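Local coordinates for protein time interval measuring enzyme TIME (Bombyx mori, PDB 2E47) that binds one copper and one zinc ion per subunit and probably converts superoxide to hydrogen peroxide and oxygen, as a Cu,Zn superoxide dismutase, at residues 69-74 against 112-117; 91-94 against 98-101; 54-57 against 62-65; 65-68 against 74-77. All coordinates share one frame; numbering follows the deposited sequence.

Contact 1. Residues 69-74 against 112-117; sequences NPEHKD and GPHGII
Pro-70 and His-114 stand nearest each other across two loops, 7.0 Å from CA to CA, each inside a type I beta turn: Asn-69 to His-72 on one side, Gly-112 to Gly-115 on the other. The turns are closed by His-72 N to Asn-69 O and Gly-115 N to Gly-112 O, and they meet through side chains. The one hydrogen bond between them runs from His-114 NE2 to Glu-71 OE1, 2.5 Å long and nearly straight at 166°. OE1 sits at the edge of the imidazole, almost in the ring plane, and accepts with its anti lone pair, the one turned away from OE2. The carboxylate plane is rotated 70° from the ring, so the two flat groups do not stack and meet mainly through the N-H. Glu-71 reaches the ring by a bend at chi2 (-73°), which carries the carboxylate back over to the second turn. Pro-70 adds van der Waals contact, oblique to the imidazole: its CG lies 3.9 Å from His-114 CD2, and its CB 4.0 Å from Pro-113 O. The other ring nitrogen, His-114 ND1, is bonded to Gln-107 O. With a partner at each nitrogen the imidazole is fixed in rotation, and the carboxylate would probably favour a positively charged ring. This His-carboxylate link lies at the surface and pins the metal-binding loop between strands 45-52 and 87-93 to the loop between strands 98-105 and 120-124; Val-85 touches both Pro-70 and His-114, while Ile-116 and Ile-117 lean on strand 147-155.

Contact 2. Residues 91-94 against 98-101; sequences VVFD and YSRI
Asp-94 and Tyr-98 hold each other twice where strands 87-93 and 98-105 come together. Asp-94 N gives a hydrogen bond of 2.8 Å to Tyr-98 O, and Tyr-98 N answers with one of 3.1 Å to Asp-94 OD2, which it meets from above the carboxylate plane. The chi1 of Asp-94 (65°) sets the carboxylate between its own backbone N and carbonyl carbon, folded back over the turn; OD1 then lies at the edge of the Tyr-98 ring, 3.6 Å from CD2. Further in, Ser-99 OG donates to Val-92 O over 2.9 Å, from well above the carbonyl plane. Ser-99 CB sits over the centre of the Phe-93 ring, 3.5 Å from its centroid, a CH-pi contact. Beyond the serine the strands part: one water joins Val-92 N to Arg-100 O and another joins Val-92 O to the same carbonyl, while Val-91 CG1 packs on Ile-101 CG1 inside. Phe-93 also meets the Tyr-47 ring at about a right angle. The chemistry is that of a closing seam: beyond one backbone bond, a side-chain hydroxyl and two waters replace further ladder bonds between the outermost strands of the sheet, completing the Greek-key beta barrel of this family.

Contact 3. Residues 54-57 against 62-65; sequences KGDL and LSTG
Ser-63 OG is gripped by three groups: Gly-59 N donates to it, and the carbonyls of Asp-56 and Gly-60 must share its one proton, with Asp-56 O at 2.5 Å from OG, a length that may be an underestimate. Its chi1 of 56° tucks the hydroxyl between the backbone N and the carbonyl carbon, facing the carbonyl of Asp-56. A second bond lies at the other end of the contact, where Lys-54 N reaches Thr-64 O over 2.7 Å at an angle of 160°. Between these two ties the chains lie close, with Thr-64 CA 3.3 Å from Lys-54 O in a CA-H...O contact. Lys-54 CB rests 3.4 Å from Thr-64 O, but the rest of that chain bends away. The Asp-56 carboxylate lies beside Ser-63 CB and takes its hydrogen bond from Ser-58, through OD1. On the inner side, Leu-57 CD1 meets Thr-64 CG2 at 3.6 Å, and Leu-57 continues onto Cys-150, the disulfide partner of Cys-61. Thr-64 OG1 bonds to Cys-61 O, and Lys-54 and Asp-56 pack on Leu-156 of the second subunit. Two short polar ties thus close the disulfide-bearing loop on itself at the dimer interface, with the Thr-64 side chain about 7 Å from the copper; Gly-65 O, hydrogen-bonded to His-52 ND1 and Arg-147, probably helps to orient that copper ligand.

Contact 4. Residues 65-68 against 74-77; sequences GSHF and DHGH. With ZN (zinc ion), chain F; CU (copper (II) ion), chain E.
His-67 presents the edge of its imidazole to His-75, whose ND1 lies in the His-67 ring plane, while the His-75 ring is turned by 48° and receives His-67 obliquely. The centroids are 5.1 Å apart, and what brings the rings together is the zinc ion that both ND1 atoms bind. His-67 ND1 binds it at 2.0 Å and His-75 ND1 at 2.1 Å; the two nitrogens themselves stand 3.3 Å apart as fellow ligands. At its far edge His-67 NE2 binds copper, again at 2.0 Å, so one imidazole spans both metals. The two histidines arrive by different torsions: CG of His-67 is anti to the carbonyl carbon (chi1 -67°), whereas CG of His-75 extends opposite the backbone N (chi1 -179°), and the rings converge from backbones whose CA atoms are 8.3 Å apart. His-84 and Asp-87 complete the zinc site; His-50, His-52 and His-124 complete the copper site. In the second shell, His-75 NE2 is hydrogen-bonded to Asp-128 OD2, which fixes the rotation of that ring, and Gly-76 N holds the second oxygen of Asp-87. Nearby, Asp-74 OD2 makes a salt bridge to Arg-139. The bridging imidazole is the hallmark of Cu,Zn superoxide dismutases. With ND1 on zinc and NE2 on copper, neither nitrogen of His-67 has a lone pair left for another partner, and the rigid ring holds the two ions at a fixed separation.

Overall arrangement
Contacts 3 and 4 and the 69-74 half of contact 1 follow one another along the long loop between strands 45-52 and 87-93. Gly-65 belongs to both contact 3 and contact 4, and Asp-74 to both contact 4 and contact 1. The bimetal site lies in contact 4; the centre of contact 3 is 14 Å from that of contact 4, and the centre of contact 1 is 10 Å from that of contact 4. Phe-68 of contact 4 carries the link to contact 1, its CZ packing 3.5 Å from Pro-113 O. Contact 2 stands apart on the opposite side of the chain's centre from the other three, about 21 Å centre to centre from contact 4, yet the side chain of Val-91 is about 11 Å from the copper.

Contact 1. Residues 69-74 against 112-117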
# COMPACT_ATOMS: atom_id res chain seq x y z
N ASN A 69 -2.13 -12.12 11.88
CA ASN A 69 -2.57 -13.27 12.71
C ASN A 69 -3.95 -12.98 13.40
O ASN A 69 -4.01 -12.91 14.63
CB ASN A 69 -1.47 -13.59 13.75
CG ASN A 69 -1.74 -14.87 14.63
OD1 ASN A 69 -1.18 -14.95 15.71
ND2 ASN A 69 -2.44 -15.86 14.13
N PRO A 70 -5.04 -12.79 12.60
CA PRO A 70 -6.34 -12.46 13.16
C PRO A 70 -6.93 -13.64 13.93
O PRO A 70 -7.80 -13.44 14.78
CB PRO A 70 -7.19 -12.22 11.92
CG PRO A 70 -6.58 -13.09 10.88
CD PRO A 70 -5.11 -12.93 11.13
N GLU A 71 -6.46 -14.86 13.67
CA GLU A 71 -7.01 -15.97 14.43
C GLU A 71 -6.20 -16.33 15.68
O GLU A 71 -6.56 -17.26 16.40
CB GLU A 71 -7.24 -17.20 13.56
CG GLU A 71 -7.96 -16.98 12.19
CD GLU A 71 -9.46 -16.69 12.29
OE1 GLU A 71 -10.02 -16.24 11.26
OE2 GLU A 71 -10.08 -16.86 13.38
N HIS A 72 -5.11 -15.60 15.94
CA HIS A 72 -4.23 -15.85 17.10
C HIS A 72 -3.70 -17.25 17.15
O HIS A 72 -3.77 -17.88 18.20
CB HIS A 72 -4.93 -15.55 18.45
CG HIS A 72 -5.71 -14.28 18.42
ND1 HIS A 72 -5.17 -13.07 18.78
CD2 HIS A 72 -6.98 -14.03 18.01
CE1 HIS A 72 -6.07 -12.12 18.60
NE2 HIS A 72 -7.17 -12.67 18.13
N LYS A 73 -3.16 -17.75 16.04
CA LYS A 73 -2.53 -19.03 16.04
C LYS A 73 -1.03 -18.86 16.22
O LYS A 73 -0.54 -17.72 16.50
CB LYS A 73 -2.87 -19.82 14.78
CG LYS A 73 -4.42 -20.01 14.53
CD LYS A 73 -4.70 -21.18 13.55
CE LYS A 73 -6.20 -21.39 13.27
NZ LYS A 73 -6.98 -20.96 14.48
N ASP A 74 -0.31 -19.97 16.13
CA ASP A 74 1.13 -19.96 16.17
C ASP A 74 1.64 -19.91 14.71
O ASP A 74 0.86 -20.15 13.74
CB ASP A 74 1.66 -21.23 16.84
CG ASP A 74 1.21 -21.36 18.33
OD1 ASP A 74 1.41 -20.45 19.14
OD2 ASP A 74 0.72 -22.43 18.69
N GLY A 112 -12.73 -9.15 3.91
CA GLY A 112 -13.15 -9.88 5.11
C GLY A 112 -12.10 -9.78 6.19
O GLY A 112 -11.15 -9.00 6.07
N PRO A 113 -12.26 -10.57 7.25
CA PRO A 113 -11.26 -10.42 8.29
C PRO A 113 -9.89 -11.07 7.96
O PRO A 113 -8.95 -10.77 8.64
CB PRO A 113 -11.90 -11.09 9.52
CG PRO A 113 -12.82 -12.12 8.94
CD PRO A 113 -13.31 -11.55 7.60
N HIS A 114 -9.76 -11.91 6.93
CA HIS A 114 -8.44 -12.36 6.48
C HIS A 114 -7.91 -11.49 5.33
O HIS A 114 -6.98 -11.90 4.60
CB HIS A 114 -8.52 -13.78 6.00
CG HIS A 114 -8.73 -14.78 7.08
ND1 HIS A 114 -8.58 -16.13 6.87
CD2 HIS A 114 -9.08 -14.63 8.38
CE1 HIS A 114 -8.82 -16.78 8.00
NE2 HIS A 114 -9.13 -15.89 8.94
N GLY A 115 -8.57 -10.35 5.11
CA GLY A 115 -8.28 -9.49 3.97
C GLY A 115 -6.89 -8.93 4.17
O GLY A 115 -6.57 -8.46 5.25
N ILE A 116 -6.04 -9.02 3.15
CA ILE A 116 -4.63 -8.48 3.22
C ILE A 116 -4.42 -7.14 2.51
O ILE A 116 -3.32 -6.61 2.52
CB ILE A 116 -3.61 -9.47 2.69
CG1 ILE A 116 -3.88 -9.75 1.20
CG2 ILE A 116 -3.80 -10.82 3.38
CD1 ILE A 116 -3.13 -11.00 0.71
N ILE A 117 -5.46 -6.56 1.94
CA ILE A 117 -5.23 -5.27 1.28
C ILE A 117 -4.91 -4.19 2.31
O ILE A 117 -5.59 -4.07 3.35
CB ILE A 117 -6.39 -4.84 0.31
CG1 ILE A 117 -6.37 -5.73 -0.92
CG2 ILE A 117 -6.27 -3.34 -0.07
CD1 ILE A 117 -7.67 -5.73 -1.64

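Contact 2. Residues 91-94 against 98-101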
# COMPACT_ATOMS: atom_id res chain seq x y z
N VAL A 91 10.14 -18.33 -0.37
CA VAL A 91 10.26 -18.26 -1.82
C VAL A 91 11.65 -18.73 -2.21
O VAL A 91 12.59 -18.51 -1.49
CB VAL A 91 10.00 -16.82 -2.42
CG1 VAL A 91 8.60 -16.40 -2.11
CG2 VAL A 91 10.91 -15.80 -1.85
N VAL A 92 11.75 -19.38 -3.37
CA VAL A 92 13.02 -19.95 -3.80
C VAL A 92 13.68 -19.16 -4.91
O VAL A 92 13.02 -18.85 -5.90
CB VAL A 92 12.77 -21.36 -4.31
CG1 VAL A 92 14.10 -21.92 -4.87
CG2 VAL A 92 12.10 -22.25 -3.15
N PHE A 93 14.96 -18.82 -4.74
CA PHE A 93 15.75 -18.15 -5.77
C PHE A 93 16.60 -19.15 -6.54
O PHE A 93 17.07 -20.13 -5.97
CB PHE A 93 16.65 -17.06 -5.15
CG PHE A 93 15.89 -15.85 -4.78
CD1 PHE A 93 15.92 -14.73 -5.59
CD2 PHE A 93 15.05 -15.86 -3.64
CE1 PHE A 93 15.17 -13.64 -5.29
CE2 PHE A 93 14.33 -14.73 -3.28
CZ PHE A 93 14.40 -13.61 -4.12
N ASP A 94 16.77 -18.91 -7.86
CA ASP A 94 17.58 -19.81 -8.68
C ASP A 94 18.98 -19.29 -8.74
O ASP A 94 19.30 -18.24 -8.17
CB ASP A 94 16.99 -20.04 -10.09
CG ASP A 94 16.96 -18.78 -10.94
OD1 ASP A 94 16.13 -18.68 -11.83
OD2 ASP A 94 17.73 -17.84 -10.66
N TYR A 98 17.02 -15.13 -9.32
CA TYR A 98 15.66 -14.88 -9.68
C TYR A 98 14.69 -15.88 -8.98
O TYR A 98 14.97 -17.07 -8.93
CB TYR A 98 15.50 -14.99 -11.19
CG TYR A 98 14.07 -15.06 -11.62
CD1 TYR A 98 13.29 -13.92 -11.70
CD2 TYR A 98 13.49 -16.29 -11.95
CE1 TYR A 98 11.93 -14.02 -12.11
CE2 TYR A 98 12.15 -16.39 -12.36
CZ TYR A 98 11.39 -15.24 -12.43
OH TYR A 98 10.07 -15.34 -12.83
N SER A 99 13.56 -15.38 -8.47
CA SER A 99 12.59 -16.21 -7.81
C SER A 99 11.26 -16.04 -8.55
O SER A 99 10.75 -14.92 -8.65
CB SER A 99 12.34 -15.76 -6.39
OG SER A 99 11.27 -16.55 -5.88
N ARG A 100 10.71 -17.16 -8.98
CA ARG A 100 9.41 -17.28 -9.58
C ARG A 100 8.47 -17.65 -8.44
O ARG A 100 8.65 -18.68 -7.83
CB ARG A 100 9.43 -18.44 -10.61
CG ARG A 100 8.48 -18.28 -11.82
CD ARG A 100 7.01 -18.27 -11.51
NE ARG A 100 6.40 -17.01 -11.97
CZ ARG A 100 5.09 -16.74 -12.10
NH1 ARG A 100 4.72 -15.52 -12.48
NH2 ARG A 100 4.15 -17.63 -11.85
N ILE A 101 7.52 -16.79 -8.12
CA ILE A 101 6.49 -17.14 -7.15
C ILE A 101 5.19 -17.62 -7.85
O ILE A 101 4.66 -16.97 -8.76
CB ILE A 101 6.17 -15.92 -6.26
CG1 ILE A 101 7.44 -15.45 -5.53
CG2 ILE A 101 5.04 -16.24 -5.26
CD1 ILE A 101 7.23 -14.02 -5.02
O HOH W 1 9.39 -19.65 -4.84
O HOH W 2 10.80 -20.57 -7.53

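Contact 3. Residues 54-57 against 62-65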
# COMPACT_ATOMS: atom_id res chain seq x y z
N LYS A 54 0.77 -4.69 9.54
CA LYS A 54 0.52 -3.29 9.24
C LYS A 54 1.19 -2.92 7.89
O LYS A 54 2.29 -3.42 7.56
CB LYS A 54 1.19 -2.45 10.31
CG LYS A 54 0.62 -2.57 11.75
CD LYS A 54 -0.85 -2.70 11.69
CE LYS A 54 -1.48 -2.68 13.11
NZ LYS A 54 -2.98 -2.45 13.02
N GLY A 55 0.58 -2.02 7.15
CA GLY A 55 1.14 -1.55 5.84
C GLY A 55 1.78 -0.20 6.07
O GLY A 55 1.60 0.74 5.30
N ASP A 56 2.55 -0.16 7.14
CA ASP A 56 3.15 1.06 7.68
C ASP A 56 4.67 0.98 7.46
O ASP A 56 5.39 0.22 8.14
CB ASP A 56 2.86 1.16 9.17
CG ASP A 56 3.55 2.35 9.81
OD1 ASP A 56 4.22 3.16 9.10
OD2 ASP A 56 3.45 2.50 11.02
N LEU A 57 5.14 1.77 6.51
CA LEU A 57 6.52 1.77 6.07
C LEU A 57 7.30 2.98 6.62
O LEU A 57 8.40 3.27 6.14
CB LEU A 57 6.56 1.74 4.52
CG LEU A 57 6.61 0.42 3.71
CD1 LEU A 57 5.93 -0.78 4.34
CD2 LEU A 57 6.15 0.64 2.27
N LEU A 62 10.53 -2.68 9.74
CA LEU A 62 10.10 -2.97 11.13
C LEU A 62 8.67 -2.55 11.47
O LEU A 62 7.97 -3.26 12.21
CB LEU A 62 11.07 -2.30 12.12
CG LEU A 62 11.53 -3.13 13.34
CD1 LEU A 62 10.43 -3.23 14.42
CD2 LEU A 62 12.03 -4.56 12.95
N SER A 63 8.23 -1.40 10.97
CA SER A 63 6.95 -0.81 11.35
C SER A 63 5.80 -1.56 10.69
O SER A 63 4.64 -1.37 11.06
CB SER A 63 6.95 0.72 11.04
OG SER A 63 7.24 0.96 9.64
N THR A 64 6.11 -2.52 9.81
CA THR A 64 5.05 -3.39 9.34
C THR A 64 4.49 -4.34 10.40
O THR A 64 3.43 -4.94 10.17
CB THR A 64 5.43 -4.17 8.06
OG1 THR A 64 6.35 -5.19 8.40
CG2 THR A 64 6.01 -3.22 7.00
N GLY A 65 5.17 -4.46 11.55
CA GLY A 65 4.67 -5.25 12.67
C GLY A 65 5.02 -6.73 12.51
O GLY A 65 6.02 -7.08 11.84

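Contact 4. Residues 65-68 against 74-77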
# COMPACT_ATOMS: atom_id res chain seq x y z
N GLY A 65 5.17 -4.46 11.55
CA GLY A 65 4.67 -5.25 12.67
C GLY A 65 5.02 -6.73 12.51
O GLY A 65 6.02 -7.08 11.84
N SER A 66 4.21 -7.60 13.11
CA SER A 66 4.48 -9.03 13.07
C SER A 66 3.58 -9.71 12.05
O SER A 66 2.87 -9.06 11.28
CB SER A 66 4.32 -9.65 14.48
OG SER A 66 3.06 -9.35 15.06
N HIS A 67 3.59 -11.03 12.02
CA HIS A 67 2.89 -11.72 10.98
C HIS A 67 1.40 -11.45 11.15
O HIS A 67 0.89 -11.46 12.29
CB HIS A 67 3.25 -13.24 10.98
CG HIS A 67 4.67 -13.53 10.60
ND1 HIS A 67 5.21 -14.79 10.68
CD2 HIS A 67 5.65 -12.70 10.13
CE1 HIS A 67 6.49 -14.70 10.26
NE2 HIS A 67 6.76 -13.45 9.85
N PHE A 68 0.67 -11.24 10.06
CA PHE A 68 -0.76 -11.04 10.13
C PHE A 68 -1.43 -12.29 10.76
O PHE A 68 -1.33 -13.38 10.21
CB PHE A 68 -1.30 -10.74 8.76
CG PHE A 68 -2.80 -10.49 8.71
CD1 PHE A 68 -3.44 -9.72 9.68
CD2 PHE A 68 -3.56 -11.04 7.68
CE1 PHE A 68 -4.79 -9.48 9.60
CE2 PHE A 68 -4.91 -10.81 7.57
CZ PHE A 68 -5.54 -10.02 8.54
N ASP A 74 -0.31 -19.97 16.13
CA ASP A 74 1.13 -19.96 16.17
C ASP A 74 1.64 -19.91 14.71
O ASP A 74 0.86 -20.15 13.74
CB ASP A 74 1.66 -21.23 16.84
CG ASP A 74 1.21 -21.36 18.33
OD1 ASP A 74 1.41 -20.45 19.14
OD2 ASP A 74 0.72 -22.43 18.69
N HIS A 75 2.93 -19.66 14.58
CA HIS A 75 3.55 -19.64 13.29
C HIS A 75 3.59 -21.04 12.78
O HIS A 75 3.95 -21.93 13.51
CB HIS A 75 5.00 -19.08 13.37
CG HIS A 75 5.67 -19.01 12.05
ND1 HIS A 75 5.34 -18.04 11.11
CD2 HIS A 75 6.63 -19.79 11.49
CE1 HIS A 75 6.06 -18.26 10.01
NE2 HIS A 75 6.84 -19.30 10.21
N GLY A 76 3.29 -21.25 11.51
CA GLY A 76 3.40 -22.59 10.98
C GLY A 76 3.79 -22.64 9.52
O GLY A 76 4.15 -21.63 8.93
N HIS A 77 3.68 -23.83 8.97
CA HIS A 77 3.76 -24.09 7.54
C HIS A 77 2.45 -23.69 6.85
O HIS A 77 1.35 -23.91 7.41
CB HIS A 77 4.09 -25.57 7.30
CG HIS A 77 4.32 -25.91 5.83
ND1 HIS A 77 5.58 -26.17 5.30
CD2 HIS A 77 3.46 -26.08 4.80
CE1 HIS A 77 5.47 -26.44 4.00
NE2 HIS A 77 4.19 -26.38 3.67
ZN ZN F . 4.05 -16.43 11.08
CU CU E . 7.84 -12.25 8.61